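Local coordinates for alanine racemase 1 (Caldanaerobacter subterraneus subsp. tengcongensis MB4, PDB 4Y2W), which belongs to the alanine racemase family, joining an eight-stranded TIM-barrel domain to a C-terminal domain rich in beta-strands, at residues V60-V65 / K127-I132; E73-G78 / H100-T105; G164-F169 / M222-I227. The protein carries 1 engineered substitution. All blocks are in the same frame, centred on the assembly; numbering follows the deposited sequence.

Contact 1 of 3, residues V60-V65 / K127-I132; sequences VDYFGV and KVHIKI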
loop_
_atom_site.group_PDB
_atom_site.type_symbol
_atom_site.label_atom_id
_atom_site.label_comp_id
_atom_site.label_asym_id
_atom_site.label_seq_id
_atom_site.Cartn_x
_atom_site.Cartn_y
_atom_site.Cartn_z
ATOM N N VAL A 60 -20.841 -7.934 17.697
ATOM C CA VAL A 60 -20.692 -6.491 17.504
ATOM C C VAL A 60 -21.994 -5.879 16.976
ATOM O O VAL A 60 -22.737 -6.528 16.241
ATOM C CB VAL A 60 -19.513 -6.179 16.552
ATOM C CG1 VAL A 60 -19.845 -6.553 15.109
ATOM C CG2 VAL A 60 -19.106 -4.717 16.659
ATOM N N ASP A 61 -22.264 -4.632 17.358
ATOM C CA ASP A 61 -23.541 -3.976 17.041
ATOM C C ASP A 61 -23.563 -3.302 15.668
ATOM O O ASP A 61 -24.608 -3.248 15.019
ATOM C CB ASP A 61 -23.893 -2.947 18.122
ATOM C CG ASP A 61 -24.052 -3.574 19.492
ATOM O OD1 ASP A 61 -24.825 -4.544 19.611
ATOM O OD2 ASP A 61 -23.404 -3.101 20.448
ATOM N N TYR A 62 -22.419 -2.779 15.239
ATOM C CA TYR A 62 -22.310 -2.081 13.957
ATOM C C TYR A 62 -20.888 -2.222 13.416
ATOM O O TYR A 62 -19.964 -2.572 14.154
ATOM C CB TYR A 62 -22.634 -0.596 14.150
ATOM C CG TYR A 62 -23.729 -0.050 13.255
ATOM C CD1 TYR A 62 -23.513 0.160 11.896
ATOM C CD2 TYR A 62 -24.979 0.281 13.777
ATOM C CE1 TYR A 62 -24.515 0.670 11.082
ATOM C CE2 TYR A 62 -25.984 0.789 12.970
ATOM C CZ TYR A 62 -25.747 0.982 11.626
ATOM O OH TYR A 62 -26.738 1.490 10.822
ATOM N N PHE A 63 -20.720 -1.953 12.125
ATOM C CA PHE A 63 -19.395 -1.788 11.531
ATOM C C PHE A 63 -19.263 -0.404 10.914
ATOM O O PHE A 63 -20.218 0.130 10.353
ATOM C CB PHE A 63 -19.131 -2.846 10.458
ATOM C CG PHE A 63 -18.726 -4.180 11.007
ATOM C CD1 PHE A 63 -17.559 -4.313 11.743
ATOM C CD2 PHE A 63 -19.498 -5.307 10.773
ATOM C CE1 PHE A 63 -17.176 -5.544 12.247
ATOM C CE2 PHE A 63 -19.121 -6.544 11.271
ATOM C CZ PHE A 63 -17.958 -6.661 12.010
ATOM N N GLY A 64 -18.069 0.165 11.025
ATOM C CA GLY A 64 -17.744 1.433 10.385
ATOM C C GLY A 64 -16.717 1.223 9.289
ATOM O O GLY A 64 -15.697 0.560 9.506
ATOM N N VAL A 65 -16.994 1.779 8.112
ATOM C CA VAL A 65 -16.051 1.756 6.999
ATOM C C VAL A 65 -15.988 3.105 6.294
ATOM O O VAL A 65 -16.891 3.934 6.422
ATOM C CB VAL A 65 -16.392 0.663 5.970
ATOM C CG1 VAL A 65 -16.166 -0.712 6.573
ATOM C CG2 VAL A 65 -17.818 0.816 5.459
ATOM N N LYS A 127 -31.450 3.483 5.627
ATOM C CA LYS A 127 -30.967 3.961 6.920
ATOM C C LYS A 127 -29.904 5.038 6.710
ATOM O O LYS A 127 -29.062 4.903 5.829
ATOM C CB LYS A 127 -30.393 2.797 7.733
ATOM C CG LYS A 127 -31.451 1.820 8.224
ATOM C CD LYS A 127 -30.851 0.602 8.918
ATOM C CE LYS A 127 -30.544 -0.518 7.934
ATOM N NZ LYS A 127 -30.129 -1.784 8.606
ATOM N N VAL A 128 -29.963 6.116 7.492
ATOM C CA VAL A 128 -28.973 7.194 7.396
ATOM C C VAL A 128 -28.581 7.742 8.760
ATOM O O VAL A 128 -29.395 7.787 9.683
ATOM C CB VAL A 128 -29.457 8.379 6.527
ATOM C CG1 VAL A 128 -29.587 7.965 5.070
ATOM C CG2 VAL A 128 -30.770 8.945 7.047
ATOM N N HIS A 129 -27.319 8.154 8.864
ATOM C CA HIS A 129 -26.779 8.807 10.051
ATOM C C HIS A 129 -26.350 10.216 9.665
ATOM O O HIS A 129 -25.663 10.396 8.662
ATOM C CB HIS A 129 -25.574 8.029 10.581
ATOM C CG HIS A 129 -25.937 6.794 11.344
ATOM N ND1 HIS A 129 -25.107 6.243 12.294
ATOM C CD2 HIS A 129 -27.044 6.013 11.315
ATOM C CE1 HIS A 129 -25.679 5.169 12.808
ATOM N NE2 HIS A 129 -26.857 5.009 12.234
ATOM N N ILE A 130 -26.702 11.191 10.466
ATOM C CA ILE A 130 -26.388 12.562 10.146
ATOM C C ILE A 130 -25.065 13.001 10.756
ATOM O O ILE A 130 -24.846 12.823 11.923
ATOM C CB ILE A 130 -27.548 13.472 10.580
ATOM C CG1 ILE A 130 -28.837 13.043 9.910
ATOM C CG2 ILE A 130 -27.282 14.902 10.222
ATOM C CD1 ILE A 130 -28.759 12.920 8.412
ATOM N N LYS A 131 -24.173 13.570 9.960
ATOM C CA LYS A 131 -22.886 14.003 10.484
ATOM C C LYS A 131 -22.889 15.458 10.803
ATOM O O LYS A 131 -23.305 16.273 10.021
ATOM C CB LYS A 131 -21.703 13.659 9.565
ATOM C CG LYS A 131 -20.397 14.400 9.844
ATOM C CD LYS A 131 -19.353 13.653 10.667
ATOM C CE LYS A 131 -18.040 14.431 10.804
ATOM N NZ LYS A 131 -16.756 13.851 10.295
ATOM N N ILE A 132 -22.389 15.763 11.984
ATOM C CA ILE A 132 -22.296 17.117 12.447
ATOM C C ILE A 132 -20.852 17.542 12.614
ATOM O O ILE A 132 -20.060 16.848 13.196
ATOM C CB ILE A 132 -23.043 17.274 13.776
ATOM C CG1 ILE A 132 -24.414 16.648 13.672
ATOM C CG2 ILE A 132 -23.192 18.728 14.136
ATOM C CD1 ILE A 132 -25.332 17.360 12.715
#

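Contact 2 of 3, residues E73-G78 / H100-T105; sequences ELREKG and HDLTQT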
loop_
_atom_site.group_PDB
_atom_site.type_symbol
_atom_site.label_atom_id
_atom_site.label_comp_id
_atom_site.label_asym_id
_atom_site.label_seq_id
_atom_site.Cartn_x
_atom_site.Cartn_y
_atom_site.Cartn_z
ATOM N N GLU A 73 -17.918 -4.869 -0.071
ATOM C CA GLU A 73 -17.044 -6.038 0.071
ATOM C C GLU A 73 -17.511 -6.929 1.219
ATOM O O GLU A 73 -17.522 -8.155 1.100
ATOM C CB GLU A 73 -15.592 -5.611 0.311
ATOM C CG GLU A 73 -14.610 -6.765 0.499
ATOM C CD GLU A 73 -13.230 -6.311 0.942
ATOM O OE1 GLU A 73 -13.092 -5.175 1.442
ATOM O OE2 GLU A 73 -12.275 -7.099 0.801
ATOM N N LEU A 74 -17.897 -6.302 2.327
ATOM C CA LEU A 74 -18.375 -7.032 3.497
ATOM C C LEU A 74 -19.694 -7.766 3.230
ATOM O O LEU A 74 -19.859 -8.914 3.646
ATOM C CB LEU A 74 -18.523 -6.084 4.690
ATOM C CG LEU A 74 -17.216 -5.486 5.215
ATOM C CD1 LEU A 74 -17.494 -4.357 6.198
ATOM C CD2 LEU A 74 -16.350 -6.564 5.853
ATOM N N ARG A 75 -20.621 -7.106 2.534
ATOM C CA ARG A 75 -21.901 -7.728 2.157
ATOM C C ARG A 75 -21.715 -8.901 1.185
ATOM O O ARG A 75 -22.400 -9.922 1.300
ATOM C CB ARG A 75 -22.855 -6.691 1.553
ATOM C CG ARG A 75 -23.498 -5.764 2.575
ATOM C CD ARG A 75 -24.671 -6.427 3.288
ATOM N NE ARG A 75 -25.385 -5.487 4.160
ATOM C CZ ARG A 75 -25.238 -5.383 5.482
ATOM N NH1 ARG A 75 -24.398 -6.164 6.154
ATOM N NH2 ARG A 75 -25.947 -4.479 6.149
ATOM N N GLU A 76 -20.781 -8.756 0.248
ATOM C CA GLU A 76 -20.464 -9.825 -0.706
ATOM C C GLU A 76 -20.040 -11.113 0.018
ATOM O O GLU A 76 -20.305 -12.216 -0.463
ATOM C CB GLU A 76 -19.367 -9.372 -1.683
ATOM C CG GLU A 76 -19.479 -9.947 -3.094
ATOM C CD GLU A 76 -19.091 -11.416 -3.190
ATOM O OE1 GLU A 76 -19.915 -12.215 -3.690
ATOM O OE2 GLU A 76 -17.967 -11.775 -2.769
ATOM N N LYS A 77 -19.397 -10.968 1.178
ATOM C CA LYS A 77 -18.948 -12.119 1.970
ATOM C C LYS A 77 -19.932 -12.550 3.071
ATOM O O LYS A 77 -19.550 -13.262 4.002
ATOM C CB LYS A 77 -17.558 -11.838 2.558
ATOM C CG LYS A 77 -16.460 -11.748 1.506
ATOM C CD LYS A 77 -16.121 -13.117 0.918
ATOM C CE LYS A 77 -15.312 -13.003 -0.365
ATOM N NZ LYS A 77 -13.968 -12.405 -0.136
ATOM N N GLY A 78 -21.193 -12.139 2.956
ATOM C CA GLY A 78 -22.259 -12.632 3.834
ATOM C C GLY A 78 -22.326 -12.009 5.219
ATOM O O GLY A 78 -22.862 -12.617 6.149
ATOM N N HIS A 100 -28.288 -3.513 -0.836
ATOM C CA HIS A 100 -27.636 -4.341 0.177
ATOM C C HIS A 100 -27.764 -3.760 1.589
ATOM O O HIS A 100 -27.075 -4.197 2.514
ATOM C CB HIS A 100 -26.171 -4.576 -0.209
ATOM C CG HIS A 100 -26.006 -5.399 -1.450
ATOM N ND1 HIS A 100 -25.646 -4.856 -2.664
ATOM C CD2 HIS A 100 -26.176 -6.725 -1.668
ATOM C CE1 HIS A 100 -25.586 -5.812 -3.573
ATOM N NE2 HIS A 100 -25.904 -6.956 -2.994
ATOM N N ASP A 101 -28.656 -2.782 1.745
ATOM C CA ASP A 101 -29.056 -2.276 3.053
ATOM C C ASP A 101 -27.856 -1.756 3.847
ATOM O O ASP A 101 -27.492 -2.300 4.893
ATOM C CB ASP A 101 -29.815 -3.368 3.826
ATOM C CG ASP A 101 -30.504 -2.836 5.065
ATOM O OD1 ASP A 101 -30.941 -1.666 5.046
ATOM O OD2 ASP A 101 -30.611 -3.590 6.059
ATOM N N LEU A 102 -27.242 -0.699 3.326
ATOM C CA LEU A 102 -26.080 -0.084 3.955
ATOM C C LEU A 102 -26.438 1.302 4.474
ATOM O O LEU A 102 -27.088 2.087 3.783
ATOM C CB LEU A 102 -24.922 0.010 2.956
ATOM C CG LEU A 102 -24.367 -1.326 2.450
ATOM C CD1 LEU A 102 -23.419 -1.105 1.285
ATOM C CD2 LEU A 102 -23.673 -2.089 3.566
ATOM N N THR A 103 -26.011 1.595 5.697
ATOM C CA THR A 103 -26.255 2.893 6.303
ATOM C C THR A 103 -25.332 3.927 5.656
ATOM O O THR A 103 -24.141 3.670 5.459
ATOM C CB THR A 103 -26.021 2.848 7.826
ATOM O OG1 THR A 103 -26.637 1.676 8.371
ATOM C CG2 THR A 103 -26.593 4.082 8.503
ATOM N N GLN A 104 -25.893 5.089 5.329
ATOM C CA GLN A 104 -25.171 6.142 4.622
ATOM C C GLN A 104 -25.095 7.428 5.442
ATOM O O GLN A 104 -26.038 7.795 6.141
ATOM C CB GLN A 104 -25.854 6.434 3.280
ATOM C CG GLN A 104 -25.168 7.495 2.422
ATOM C CD GLN A 104 -23.756 7.106 2.020
ATOM O OE1 GLN A 104 -23.504 5.969 1.615
ATOM N NE2 GLN A 104 -22.827 8.051 2.126
ATOM N N THR A 105 -23.961 8.111 5.334
ATOM C CA THR A 105 -23.766 9.401 5.974
ATOM C C THR A 105 -24.395 10.501 5.124
ATOM O O THR A 105 -24.241 10.512 3.901
ATOM C CB THR A 105 -22.267 9.682 6.177
ATOM O OG1 THR A 105 -21.727 8.704 7.072
ATOM C CG2 THR A 105 -22.047 11.068 6.756
#

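Contact 3 of 3, residues G164-F169 / M222-I227; sequences GIYSHF and MVRPGI. With PO4 (phosphate ion), chain C.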
loop_
_atom_site.group_PDB
_atom_site.type_symbol
_atom_site.label_atom_id
_atom_site.label_comp_id
_atom_site.label_asym_id
_atom_site.label_seq_id
_atom_site.Cartn_x
_atom_site.Cartn_y
_atom_site.Cartn_z
ATOM N N GLY A 164 -29.412 7.488 13.016
ATOM C CA GLY A 164 -28.273 8.001 13.773
ATOM C C GLY A 164 -27.900 9.443 13.503
ATOM O O GLY A 164 -28.347 10.057 12.532
ATOM N N ILE A 165 -27.081 9.985 14.396
ATOM C CA ILE A 165 -26.513 11.318 14.242
ATOM C C ILE A 165 -25.177 11.328 14.976
ATOM O O ILE A 165 -25.091 10.853 16.109
ATOM C CB ILE A 165 -27.459 12.422 14.776
ATOM C CG1 ILE A 165 -26.815 13.804 14.621
ATOM C CG2 ILE A 165 -27.834 12.174 16.231
ATOM C CD1 ILE A 165 -27.795 14.955 14.709
ATOM N N TYR A 166 -24.133 11.841 14.330
ATOM C CA TYR A 166 -22.801 11.774 14.919
ATOM C C TYR A 166 -21.872 12.906 14.533
ATOM O O TYR A 166 -22.149 13.677 13.612
ATOM C CB TYR A 166 -22.147 10.427 14.598
ATOM C CG TYR A 166 -21.720 10.226 13.158
ATOM C CD1 TYR A 166 -22.655 9.985 12.159
ATOM C CD2 TYR A 166 -20.373 10.255 12.802
ATOM C CE1 TYR A 166 -22.262 9.789 10.844
ATOM C CE2 TYR A 166 -19.970 10.063 11.492
ATOM C CZ TYR A 166 -20.917 9.828 10.516
ATOM O OH TYR A 166 -20.515 9.637 9.214
ATOM N N SER A 167 -20.777 12.992 15.282
ATOM C CA SER A 167 -19.715 13.963 15.055
ATOM C C SER A 167 -18.372 13.288 15.355
ATOM O O SER A 167 -18.324 12.082 15.610
ATOM C CB SER A 167 -19.923 15.194 15.942
ATOM O OG SER A 167 -19.075 16.260 15.550
ATOM N N HIS A 168 -17.292 14.068 15.327
ATOM C CA HIS A 168 -15.935 13.539 15.477
ATOM C C HIS A 168 -15.049 14.548 16.210
ATOM O O HIS A 168 -15.047 15.735 15.867
ATOM C CB HIS A 168 -15.354 13.235 14.090
ATOM C CG HIS A 168 -14.234 12.240 14.098
ATOM N ND1 HIS A 168 -14.435 10.893 13.890
ATOM C CD2 HIS A 168 -12.900 12.398 14.270
ATOM C CE1 HIS A 168 -13.276 10.261 13.946
ATOM N NE2 HIS A 168 -12.328 11.152 14.175
ATOM N N PHE A 169 -14.305 14.077 17.212
ATOM C CA PHE A 169 -13.421 14.947 17.995
ATOM C C PHE A 169 -12.167 15.311 17.203
ATOM O O PHE A 169 -11.552 14.444 16.582
ATOM C CB PHE A 169 -13.008 14.279 19.316
ATOM C CG PHE A 169 -14.118 14.180 20.327
ATOM C CD1 PHE A 169 -14.758 15.324 20.794
ATOM C CD2 PHE A 169 -14.510 12.948 20.832
ATOM C CE1 PHE A 169 -15.774 15.236 21.730
ATOM C CE2 PHE A 169 -15.526 12.855 21.770
ATOM C CZ PHE A 169 -16.158 14.000 22.219
ATOM N N MET A 222 -23.673 5.053 21.254
ATOM C CA MET A 222 -22.747 4.174 20.541
ATOM C C MET A 222 -21.325 4.732 20.553
ATOM O O MET A 222 -21.112 5.936 20.689
ATOM C CB MET A 222 -23.229 3.949 19.104
ATOM C CG MET A 222 -22.530 2.815 18.370
ATOM S SD MET A 222 -23.398 2.300 16.877
ATOM C CE MET A 222 -23.410 3.828 15.942
ATOM N N VAL A 223 -20.361 3.832 20.407
ATOM C CA VAL A 223 -18.943 4.158 20.499
ATOM C C VAL A 223 -18.194 3.560 19.290
ATOM O O VAL A 223 -18.588 2.514 18.771
ATOM C CB VAL A 223 -18.419 3.690 21.882
ATOM C CG1 VAL A 223 -17.155 2.855 21.790
ATOM C CG2 VAL A 223 -18.231 4.886 22.806
ATOM N N ARG A 224 -17.132 4.234 18.839
ATOM C CA ARG A 224 -16.461 3.901 17.565
ATOM C C ARG A 224 -14.972 3.518 17.703
ATOM O O ARG A 224 -14.088 4.271 17.275
ATOM C CB ARG A 224 -16.580 5.082 16.591
ATOM C CG ARG A 224 -18.002 5.474 16.204
ATOM C CD ARG A 224 -17.995 6.425 15.012
ATOM N NE ARG A 224 -17.120 7.578 15.237
ATOM C CZ ARG A 224 -17.514 8.819 15.530
ATOM N NH1 ARG A 224 -18.800 9.144 15.633
ATOM N NH2 ARG A 224 -16.600 9.761 15.715
ATOM N N PRO A 225 -14.686 2.339 18.280
ATOM C CA PRO A 225 -13.293 1.898 18.369
ATOM C C PRO A 225 -12.756 1.423 17.023
ATOM O O PRO A 225 -13.442 0.685 16.310
ATOM C CB PRO A 225 -13.360 0.730 19.354
ATOM C CG PRO A 225 -14.735 0.187 19.196
ATOM C CD PRO A 225 -15.606 1.380 18.917
ATOM N N GLY A 226 -11.539 1.843 16.690
ATOM C CA GLY A 226 -10.880 1.436 15.450
ATOM C C GLY A 226 -9.515 0.846 15.724
ATOM O O GLY A 226 -9.402 -0.338 16.040
ATOM N N ILE A 227 -8.478 1.676 15.615
ATOM C CA ILE A 227 -7.096 1.231 15.825
ATOM C C ILE A 227 -6.916 0.464 17.137
ATOM O O ILE A 227 -6.154 -0.500 17.199
ATOM C CB ILE A 227 -6.100 2.415 15.783
ATOM C CG1 ILE A 227 -4.647 1.919 15.813
ATOM C CG2 ILE A 227 -6.339 3.378 16.939
ATOM C CD1 ILE A 227 -4.304 0.924 14.724
HETATM P P PO4 C . -9.964 5.510 15.843
HETATM O O1 PO4 C . -9.818 4.652 17.078
HETATM O O2 PO4 C . -9.563 6.937 16.147
HETATM O O3 PO4 C . -11.405 5.484 15.385
HETATM O O4 PO4 C . -9.068 4.970 14.749
#

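Contact 1 of 3, residues V60-V65 / K127-I132
Tyr62 and His129 meet across the interior of the barrel, their side chains coming from opposite directions. Start at CB of Tyr62, which leaves the backbone toward segment 127-132 but is still 6.7 Å from His129 CE1. From CG on, the ring closes that gap along one side. Tyr62 CE2 comes to 4.4 Å from His129 CE1, which also lies near CZ. The hydroxyl goes furthest: Tyr62 OH stands 3.8 Å from His129 NE2, and on another flank it lies 4.6 Å from CD of Lys127, so that the aliphatic chain of the lysine borders the tip only loosely. The two rings are tilted at 58° to each other with centroids 5.6 Å apart, an oblique pairing.

His129 has CG anti to its carbonyl carbon (chi1 -78°), which swings the imidazole inward with NE2 leading. The polar ends are joined through a third residue: one carboxylate oxygen of Glu163, OE1, is hydrogen-bonded both to Tyr62 OH and to His129 NE2, and the tyrosine hydroxyl has a further hydrogen bond to Thr103 OG1. These buried polar groups thus satisfy one another, and if Glu163 is ionised it would probably polarise both partners.

Strands 62-65 and 126-131 are not neighbours in the sheet; strands 83-85 and 103-106 stand between them. Tyr62 also packs on Met36 of strand 34-38 and on Pro82, while His129 rests against Thr103, Tyr166 and the ring of His205, helping to fill the barrel core.

Contact 2 of 3, residues E73-G78 / H100-T105
On the helical outside of the TIM barrel, Arg75 of helix 68-76 clasps the turn at His100 and Asp101 that leads from helix 94-99 into strand 103-106. Two successive carbonyls of that turn receive the guanidinium edge. Arg75 NE donates to His100 O at 2.7 Å, approaching almost in line with the carbonyl bond, and Arg75 NH2 donates to Asp101 O at 3.0 Å, tilted 33° from the carbonyl plane. Both oxygens lie near the guanidinium plane, so the pair of bonds fixes the rotation of the group. A bend at chi2 (-80°) folds the chain back to reach them. Its methylenes are packed as well: Arg75 CG sits 3.8 Å from Leu102 CD2, a methyl that also covers one guanidinium face, and 4.0 Å from His100 CB. Arg75 NH1 is taken up by the carbonyls of Ile79 and Thr81.

Helix 68-76 ends just here in a Schellman motif, with Gly78 at positive phi. Leu102 packs on Ala71 and Leu72 of the same helix and on Ile83 of strand 83-85, Asp101 forms a salt bridge with Lys127, and Glu73 forms a salt bridge with Arg368 of the second subunit.

Contact 3 of 3, residues G164-F169 / M222-I227
Arg224 grips the carbonyl of Ser167 end-on, both terminal nitrogens converging on the one oxygen. Arg224 NH2 lies 2.9 Å from Ser167 O, in the carbonyl plane on a lone pair, and Arg224 NH1 lies 3.0 Å from the same Ser167 O, closer to the line of the carbonyl bond. Neither N-H...O bond is straight, as expected when two donors share one acceptor. The oxygen sits near the guanidinium plane and holds that flat group in its orientation.

Two rings flank the same nitrogens. His168 ND1 approaches to 3.0 Å from Arg224 NH2, with the imidazole and guanidinium planes only 10° apart. Tyr166 CD2 comes to 3.4 Å from Arg224 NH1, but its ring is turned steeply, 68° from the guanidinium plane. A bend at chi3 (-53°) in the arginine chain turns the guanidinium toward them.

Further out, Tyr166 is anchored by a hydrogen bond from its OH to Thr105 OG1 and lies nearly parallel to the ring of His205, which Arg224 also touches. Ser167 OG is hydrogen-bonded to Ile132 O and Thr134 OG1, tying this residue to the neighbouring segment 127-132 and to Thr134. His168 packs on Arg138 and touches a bound alanine; His168 and Arg138 line that pocket with Lys40, Tyr44 and Gln360. Beyond Arg224 the chain turns, and the backbone amides of Gly226 and Ile227 make weak hydrogen bonds to a phosphate ion, the former at 3.3 Å from Gly226 N to O1.

Anion binding by main-chain amides just after the eighth strand is found in many phosphate-binding TIM barrels, among them the fold-type III pyridoxal phosphate proteins. The phosphate, probably from the crystallisation liquor, is consistent with occupancy of their cofactor-phosphate site.

All three contacts belong to one eight-stranded barrel but sample different layers of it. Contacts 1 and 3 are buried inside and use adjacent strands, 126-131 and 160-166; each spans strands that are not adjacent, contact 1 the second and fifth, contact 3 the sixth and eighth. Contact 2 lies in the outer layer, partly exposed, between a helix and a turn, and joins the others through hydroxyls of strand 103-106, which reach the inward-facing tyrosines of both. The chemistry follows. Contact 1 is an aromatic pair tied by a shared carboxylate, whereas contacts 2 and 3 use arginine on carbonyls, two oxygens in one and a single oxygen beside the ligand pocket in the other.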